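Local coordinates for protein hypothetical aspartyl-tRNA synthetase (Sulfolobus tokodaii, PDB 1WYD) that attaches aspartate, activated by ATP, to both tRNA(Asp) and tRNA(Asn), acting as a non-discriminating homodimeric class II aminoacyl-tRNA synthetase, at residues N236-L241 with E342-I347; E243-N248 with A395-G400. All blocks are in the same frame, centred on the assembly; numbering follows the deposited sequence.

Interaction 1: N236-L241 with E342-I347; sequences NDVMQL and ESFDLI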
ATOM      1  N   ASN B 236      -8.875  23.472  -6.154  1.00 46.77           N
ATOM      2  CA  ASN B 236      -9.860  23.720  -5.113  1.00 46.74           C
ATOM      3  C   ASN B 236     -10.642  22.454  -4.795  1.00 47.27           C
ATOM      4  O   ASN B 236     -10.909  22.158  -3.630  1.00 47.65           O
ATOM      5  CB  ASN B 236     -10.754  24.918  -5.461  1.00 47.33           C
ATOM      6  CG  ASN B 236      -9.960  26.252  -5.593  1.00 47.19           C
ATOM      7  OD1 ASN B 236     -10.088  26.965  -6.581  1.00 48.10           O
ATOM      8  ND2 ASN B 236      -9.173  26.584  -4.594  1.00 48.35           N
ATOM      9  N   ASP B 237     -10.961  21.658  -5.818  1.00 48.34           N
ATOM     10  CA  ASP B 237     -11.701  20.402  -5.593  1.00 48.80           C
ATOM     11  C   ASP B 237     -10.972  19.396  -4.708  1.00 48.77           C
ATOM     12  O   ASP B 237     -11.571  18.796  -3.800  1.00 48.19           O
ATOM     13  CB  ASP B 237     -12.025  19.711  -6.910  1.00 49.26           C
ATOM     14  CG  ASP B 237     -12.995  20.483  -7.741  1.00 51.79           C
ATOM     15  OD1 ASP B 237     -12.711  20.666  -8.955  1.00 51.16           O
ATOM     16  OD2 ASP B 237     -14.061  20.951  -7.253  1.00 55.76           O
ATOM     17  N   VAL B 238      -9.686  19.196  -5.013  1.00 48.11           N
ATOM     18  CA  VAL B 238      -8.867  18.249  -4.289  1.00 47.41           C
ATOM     19  C   VAL B 238      -8.543  18.745  -2.871  1.00 47.29           C
ATOM     20  O   VAL B 238      -8.533  17.960  -1.903  1.00 46.49           O
ATOM     21  CB  VAL B 238      -7.594  17.798  -5.108  1.00 47.60           C
ATOM     22  CG1 VAL B 238      -8.027  17.081  -6.389  1.00 48.23           C
ATOM     23  CG2 VAL B 238      -6.690  18.942  -5.442  1.00 45.93           C
ATOM     24  N   MET B 239      -8.316  20.044  -2.738  1.00 47.43           N
ATOM     25  CA  MET B 239      -8.179  20.618  -1.397  1.00 48.65           C
ATOM     26  C   MET B 239      -9.404  20.285  -0.512  1.00 49.31           C
ATOM     27  O   MET B 239      -9.243  19.860   0.640  1.00 50.25           O
ATOM     28  CB  MET B 239      -7.873  22.118  -1.453  1.00 48.55           C
ATOM     29  CG  MET B 239      -6.430  22.401  -1.684  1.00 48.47           C
ATOM     30  SD  MET B 239      -5.960  24.114  -1.373  1.00 54.73           S
ATOM     31  CE  MET B 239      -6.523  24.955  -2.916  1.00 49.88           C
ATOM     32  N   GLN B 240     -10.606  20.386  -1.074  1.00 49.38           N
ATOM     33  CA  GLN B 240     -11.826  19.959  -0.365  1.00 50.33           C
ATOM     34  C   GLN B 240     -11.956  18.453  -0.131  1.00 49.64           C
ATOM     35  O   GLN B 240     -12.600  18.010   0.824  1.00 49.41           O
ATOM     36  CB  GLN B 240     -13.050  20.411  -1.130  1.00 49.88           C
ATOM     37  CG  GLN B 240     -13.533  21.741  -0.704  1.00 54.45           C
ATOM     38  CD  GLN B 240     -14.694  22.190  -1.563  1.00 59.69           C
ATOM     39  OE1 GLN B 240     -15.592  21.384  -1.888  1.00 59.52           O
ATOM     40  NE2 GLN B 240     -14.674  23.460  -1.966  1.00 59.54           N
ATOM     41  N   LEU B 241     -11.403  17.660  -1.043  1.00 49.48           N
ATOM     42  CA  LEU B 241     -11.343  16.214  -0.835  1.00 48.16           C
ATOM     43  C   LEU B 241     -10.430  15.932   0.363  1.00 47.78           C
ATOM     44  O   LEU B 241     -10.782  15.154   1.265  1.00 48.08           O
ATOM     45  CB  LEU B 241     -10.802  15.539  -2.094  1.00 47.90           C
ATOM     46  CG  LEU B 241     -11.108  14.089  -2.470  1.00 48.46           C
ATOM     47  CD1 LEU B 241      -9.841  13.510  -3.076  1.00 47.71           C
ATOM     48  CD2 LEU B 241     -11.585  13.221  -1.325  1.00 45.54           C
ATOM     49  N   GLU B 342      -1.785  27.431  -9.883  1.00 53.98           N
ATOM     50  CA  GLU B 342      -2.886  26.809  -9.183  1.00 53.13           C
ATOM     51  C   GLU B 342      -2.359  25.670  -8.292  1.00 52.11           C
ATOM     52  O   GLU B 342      -2.613  24.503  -8.529  1.00 51.34           O
ATOM     53  CB  GLU B 342      -3.966  26.341 -10.164  1.00 53.42           C
ATOM     54  CG  GLU B 342      -4.874  27.457 -10.685  1.00 53.71           C
ATOM     55  CD  GLU B 342      -6.096  26.969 -11.484  1.00 54.92           C
ATOM     56  OE1 GLU B 342      -6.612  25.835 -11.259  1.00 55.59           O
ATOM     57  OE2 GLU B 342      -6.552  27.736 -12.354  1.00 55.43           O
ATOM     58  N   SER B 343      -1.646  26.041  -7.235  1.00 51.42           N
ATOM     59  CA  SER B 343      -1.002  25.074  -6.368  1.00 50.89           C
ATOM     60  C   SER B 343      -1.276  25.369  -4.931  1.00 49.86           C
ATOM     61  O   SER B 343      -1.723  26.456  -4.599  1.00 49.74           O
ATOM     62  CB  SER B 343       0.494  25.122  -6.576  1.00 50.96           C
ATOM     63  OG  SER B 343       0.950  26.458  -6.438  1.00 53.42           O
ATOM     64  N   PHE B 344      -1.007  24.377  -4.076  1.00 49.19           N
ATOM     65  CA  PHE B 344      -1.117  24.545  -2.630  1.00 47.09           C
ATOM     66  C   PHE B 344      -0.102  23.711  -1.879  1.00 47.29           C
ATOM     67  O   PHE B 344       0.269  22.642  -2.321  1.00 47.41           O
ATOM     68  CB  PHE B 344      -2.527  24.205  -2.158  1.00 46.71           C
ATOM     69  CG  PHE B 344      -2.864  22.733  -2.191  1.00 43.49           C
ATOM     70  CD1 PHE B 344      -3.341  22.143  -3.351  1.00 42.59           C
ATOM     71  CD2 PHE B 344      -2.723  21.950  -1.055  1.00 41.67           C
ATOM     72  CE1 PHE B 344      -3.655  20.793  -3.399  1.00 42.40           C
ATOM     73  CE2 PHE B 344      -3.043  20.597  -1.080  1.00 43.05           C
ATOM     74  CZ  PHE B 344      -3.512  20.017  -2.266  1.00 44.03           C
ATOM     75  N   ASP B 345       0.343  24.210  -0.736  1.00 47.23           N
ATOM     76  CA  ASP B 345       0.923  23.355   0.300  1.00 46.66           C
ATOM     77  C   ASP B 345      -0.040  23.318   1.477  1.00 46.43           C
ATOM     78  O   ASP B 345      -0.686  24.327   1.770  1.00 46.10           O
ATOM     79  CB  ASP B 345       2.277  23.886   0.758  1.00 46.30           C
ATOM     80  CG  ASP B 345       3.315  23.855  -0.353  1.00 46.60           C
ATOM     81  OD1 ASP B 345       2.952  23.538  -1.490  1.00 47.45           O
ATOM     82  OD2 ASP B 345       4.503  24.166  -0.205  1.00 46.16           O
ATOM     83  N   LEU B 346      -0.161  22.161   2.132  1.00 45.59           N
ATOM     84  CA  LEU B 346      -0.806  22.127   3.439  1.00 45.59           C
ATOM     85  C   LEU B 346       0.244  22.064   4.524  1.00 45.62           C
ATOM     86  O   LEU B 346       1.029  21.105   4.582  1.00 45.61           O
ATOM     87  CB  LEU B 346      -1.793  20.962   3.599  1.00 45.68           C
ATOM     88  CG  LEU B 346      -2.512  20.904   4.967  1.00 45.20           C
ATOM     89  CD1 LEU B 346      -3.428  22.163   5.237  1.00 46.26           C
ATOM     90  CD2 LEU B 346      -3.307  19.652   5.138  1.00 41.12           C
ATOM     91  N   ILE B 347       0.241  23.092   5.378  1.00 45.50           N
ATOM     92  CA  ILE B 347       1.118  23.175   6.543  1.00 44.69           C
ATOM     93  C   ILE B 347       0.405  22.835   7.836  1.00 45.25           C
ATOM     94  O   ILE B 347      -0.710  23.352   8.114  1.00 46.32           O
ATOM     95  CB  ILE B 347       1.704  24.594   6.684  1.00 44.61           C
ATOM     96  CG1 ILE B 347       2.135  25.159   5.324  1.00 43.62           C
ATOM     97  CG2 ILE B 347       2.822  24.626   7.749  1.00 43.92           C
ATOM     98  CD1 ILE B 347       3.402  24.512   4.743  1.00 43.15           C
TER
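Met239 on helix 235-256 and Phe344 on strand 343-348 bring the two backbones to their closest approach, with CA of Met239 8.2 Å from CA of Phe344. The helix packs here on the largely antiparallel sheet of the class II synthetase catalytic domain, and the link is a Met-aromatic contact with a CH-pi component. CG of Met239 stands over the middle of one ring face, 3.4 Å from the centroid of Phe344 and only 8° off the ring normal. That position explains why Met239 CG lies at similar distances from all six ring carbons. The sulfur is displaced toward the CB end of the ring: SD of Met239 is 4.0 Å from the Phe344 centroid and 31° off the normal, an oblique placement. It comes instead to 3.5 Å from CG of Phe344, where the ring joins CB. The thioether thus runs from the ring centre back toward the strand, and the two side chains run alongside each other, head to tail. CB of Phe344 already points toward the helix; with CG between the backbone N and the carbonyl carbon (chi1 72°), the ring is turned so that one face meets Met239.

All three touching residues are buried, and no hydrogen bond joins the segments. The ring also meets Phe318 of strand 316-320 nearly perpendicularly. Strand alternation places Asp345 CB on the other side from the helix, where its carboxylate forms a salt bridge with Arg327 and its side chain touches Ser355, a residue predicted to bind aspartate and magnesium. Phe344 therefore packs behind this part of the probable active site. Val238 adds a lesser approach, neither face-on nor edge-on, in which its CG2 lies 4.1 Å from CE1 of Phe344.

Interaction 2: E243-N248 with A395-G400; sequences EKILHN and AGFGMG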
ATOM      1  N   GLU B 243      -9.386  17.883   2.829  1.00 46.00           N
ATOM      2  CA  GLU B 243     -10.091  18.339   4.030  1.00 46.61           C
ATOM      3  C   GLU B 243     -10.941  17.207   4.607  1.00 46.84           C
ATOM      4  O   GLU B 243     -10.826  16.854   5.782  1.00 47.42           O
ATOM      5  CB  GLU B 243     -10.977  19.570   3.706  1.00 46.60           C
ATOM      6  CG  GLU B 243     -10.239  20.917   3.607  1.00 48.14           C
ATOM      7  CD  GLU B 243     -11.149  22.130   3.312  1.00 51.83           C
ATOM      8  OE1 GLU B 243     -12.275  21.966   2.755  1.00 53.37           O
ATOM      9  OE2 GLU B 243     -10.733  23.273   3.636  1.00 50.55           O
ATOM     10  N   LYS B 244     -11.770  16.607   3.774  1.00 46.58           N
ATOM     11  CA  LYS B 244     -12.632  15.536   4.250  1.00 47.53           C
ATOM     12  C   LYS B 244     -11.868  14.288   4.698  1.00 46.41           C
ATOM     13  O   LYS B 244     -12.251  13.630   5.672  1.00 46.49           O
ATOM     14  CB  LYS B 244     -13.674  15.184   3.179  1.00 47.97           C
ATOM     15  CG  LYS B 244     -14.744  16.281   3.000  1.00 51.93           C
ATOM     16  CD  LYS B 244     -15.343  16.326   1.557  1.00 55.52           C
ATOM     17  CE  LYS B 244     -16.525  15.364   1.378  1.00 58.32           C
ATOM     18  NZ  LYS B 244     -17.321  15.676   0.120  1.00 61.44           N
ATOM     19  N   ILE B 245     -10.808  13.958   3.952  1.00 45.86           N
ATOM     20  CA  ILE B 245      -9.866  12.887   4.284  1.00 44.11           C
ATOM     21  C   ILE B 245      -9.255  13.112   5.678  1.00 43.50           C
ATOM     22  O   ILE B 245      -9.362  12.271   6.561  1.00 42.48           O
ATOM     23  CB  ILE B 245      -8.746  12.821   3.186  1.00 44.72           C
ATOM     24  CG1 ILE B 245      -9.312  12.292   1.856  1.00 43.72           C
ATOM     25  CG2 ILE B 245      -7.519  11.985   3.668  1.00 43.16           C
ATOM     26  CD1 ILE B 245      -8.259  12.137   0.798  1.00 42.57           C
ATOM     27  N   LEU B 246      -8.638  14.271   5.859  1.00 43.89           N
ATOM     28  CA  LEU B 246      -7.939  14.608   7.102  1.00 45.08           C
ATOM     29  C   LEU B 246      -8.875  14.605   8.278  1.00 45.60           C
ATOM     30  O   LEU B 246      -8.525  14.179   9.367  1.00 46.51           O
ATOM     31  CB  LEU B 246      -7.325  15.988   6.997  1.00 45.16           C
ATOM     32  CG  LEU B 246      -6.111  16.198   6.116  1.00 41.18           C
ATOM     33  CD1 LEU B 246      -5.630  17.615   6.325  1.00 40.79           C
ATOM     34  CD2 LEU B 246      -5.034  15.231   6.526  1.00 43.24           C
ATOM     35  N   HIS B 247     -10.085  15.069   8.032  1.00 46.52           N
ATOM     36  CA  HIS B 247     -11.126  15.066   9.028  1.00 46.41           C
ATOM     37  C   HIS B 247     -11.474  13.642   9.423  1.00 46.21           C
ATOM     38  O   HIS B 247     -11.626  13.330  10.617  1.00 46.98           O
ATOM     39  CB  HIS B 247     -12.364  15.801   8.491  1.00 47.09           C
ATOM     40  CG  HIS B 247     -13.443  15.958   9.504  1.00 48.83           C
ATOM     41  ND1 HIS B 247     -13.431  16.960  10.452  1.00 52.46           N
ATOM     42  CD2 HIS B 247     -14.528  15.201   9.766  1.00 48.89           C
ATOM     43  CE1 HIS B 247     -14.489  16.840  11.231  1.00 52.15           C
ATOM     44  NE2 HIS B 247     -15.165  15.773  10.842  1.00 52.72           N
ATOM     45  N   ASN B 248     -11.600  12.752   8.452  1.00 45.30           N
ATOM     46  CA  ASN B 248     -11.943  11.375   8.820  1.00 45.04           C
ATOM     47  C   ASN B 248     -10.785  10.678   9.545  1.00 45.43           C
ATOM     48  O   ASN B 248     -11.005   9.788  10.405  1.00 46.21           O
ATOM     49  CB  ASN B 248     -12.391  10.607   7.587  1.00 44.80           C
ATOM     50  CG  ASN B 248     -12.897   9.231   7.902  1.00 45.28           C
ATOM     51  OD1 ASN B 248     -13.864   9.080   8.652  1.00 46.19           O
ATOM     52  ND2 ASN B 248     -12.279   8.199   7.282  1.00 39.87           N
ATOM     53  N   ALA B 395      -6.237  17.063 -11.365  1.00 42.78           N
ATOM     54  CA  ALA B 395      -5.572  17.701 -10.231  1.00 42.73           C
ATOM     55  C   ALA B 395      -5.264  16.625  -9.230  1.00 42.87           C
ATOM     56  O   ALA B 395      -5.995  15.629  -9.138  1.00 43.50           O
ATOM     57  CB  ALA B 395      -6.489  18.778  -9.584  1.00 42.84           C
ATOM     58  N   GLY B 396      -4.181  16.807  -8.476  1.00 42.68           N
ATOM     59  CA  GLY B 396      -3.845  15.826  -7.470  1.00 41.70           C
ATOM     60  C   GLY B 396      -2.968  16.352  -6.377  1.00 41.70           C
ATOM     61  O   GLY B 396      -2.526  17.496  -6.406  1.00 42.12           O
ATOM     62  N   PHE B 397      -2.715  15.497  -5.399  1.00 41.43           N
ATOM     63  CA  PHE B 397      -1.790  15.830  -4.323  1.00 41.39           C
ATOM     64  C   PHE B 397      -1.019  14.603  -3.812  1.00 40.14           C
ATOM     65  O   PHE B 397      -1.333  13.446  -4.122  1.00 39.57           O
ATOM     66  CB  PHE B 397      -2.545  16.478  -3.148  1.00 41.92           C
ATOM     67  CG  PHE B 397      -3.494  15.538  -2.436  1.00 42.24           C
ATOM     68  CD1 PHE B 397      -4.875  15.689  -2.582  1.00 45.05           C
ATOM     69  CD2 PHE B 397      -3.013  14.552  -1.588  1.00 40.86           C
ATOM     70  CE1 PHE B 397      -5.749  14.838  -1.934  1.00 45.89           C
ATOM     71  CE2 PHE B 397      -3.854  13.683  -0.952  1.00 41.58           C
ATOM     72  CZ  PHE B 397      -5.229  13.819  -1.110  1.00 46.79           C
ATOM     73  N   GLY B 398      -0.003  14.896  -3.017  1.00 39.43           N
ATOM     74  CA  GLY B 398       0.785  13.887  -2.338  1.00 37.59           C
ATOM     75  C   GLY B 398       0.971  14.402  -0.926  1.00 36.88           C
ATOM     76  O   GLY B 398       1.248  15.613  -0.714  1.00 34.89           O
ATOM     77  N   MET B 399       0.734  13.490   0.022  1.00 35.73           N
ATOM     78  CA  MET B 399       0.951  13.698   1.433  1.00 35.31           C
ATOM     79  C   MET B 399       1.977  12.673   1.938  1.00 35.57           C
ATOM     80  O   MET B 399       1.895  11.492   1.608  1.00 34.55           O
ATOM     81  CB  MET B 399      -0.354  13.486   2.152  1.00 34.32           C
ATOM     82  CG  MET B 399      -0.260  13.185   3.634  1.00 35.06           C
ATOM     83  SD  MET B 399      -1.930  13.698   4.439  1.00 39.07           S
ATOM     84  CE  MET B 399      -2.946  12.447   3.920  1.00 35.22           C
ATOM     85  N   GLY B 400       2.881  13.127   2.804  1.00 35.57           N
ATOM     86  CA  GLY B 400       3.840  12.245   3.397  1.00 36.39           C
ATOM     87  C   GLY B 400       3.252  11.582   4.598  1.00 36.93           C
ATOM     88  O   GLY B 400       2.852  12.269   5.521  1.00 38.50           O
TER
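The flat group is the Phe397 ring, which segment 243-248 meets at its edge and over neither face: CD1 of Ile245 lies in the ring plane, 4.0 Å from CZ of Phe397. The ring points at the helix and the isoleucine at the strand, so the contact joins the far end of one side chain to the far end of the other. This spacing accords with the wide separation of the backbones, whose nearest CA atoms, those of Leu246 and Met399, are 10.6 Å apart. Residues 395-400 are the strand of class II motif 3, recognisable in the sequence GFGMGLAR. Its glycines alternate with Phe397 and Met399, whose CB atoms both face helix 235-256.

Gly400 ends the strand and occupies the N-cap position of helix 401-409. With the following Leu401, Ala402 and Arg403 it is predicted to bind ATP, so the apolar contact lies beneath a strand that leads directly into the probable nucleotide site. Ile245 also packs against Phe144, Thr147 and Leu148 of helix 128-150, while Phe397 and Met399 touch Val354 of the neighbouring strand.

The second meeting has no ring in it. Met399 sets off with CG roughly opposite its backbone N (chi1 160°) and then bends at its third torsion (75°), carrying the thioether to Leu246. The two side chains cross at a slant, and the touch is purely apolar, with Met399 SD 4.0 Å from CD2 of Leu246.

How the interactions relate
From the N terminus, helix 235-256 supplies both first segments: 236-241 and then 243-248. Interaction 1 closes across 100 intervening residues on 342-347, and interaction 2 across 146 on 395-400. The segments alternate along the chain, so the two closures cross instead of nesting. They fasten successive turns of one helix to two strands of one sheet, between which strand 351-358 lies. Their centres are 8 Å apart and they touch directly: Phe344 CZ is 3.8 Å from Phe397 CB, and Leu346 CD2 packs against Leu246 CD1. Together they join into one patch of apolar packing between helix and sheet in the catalytic domain.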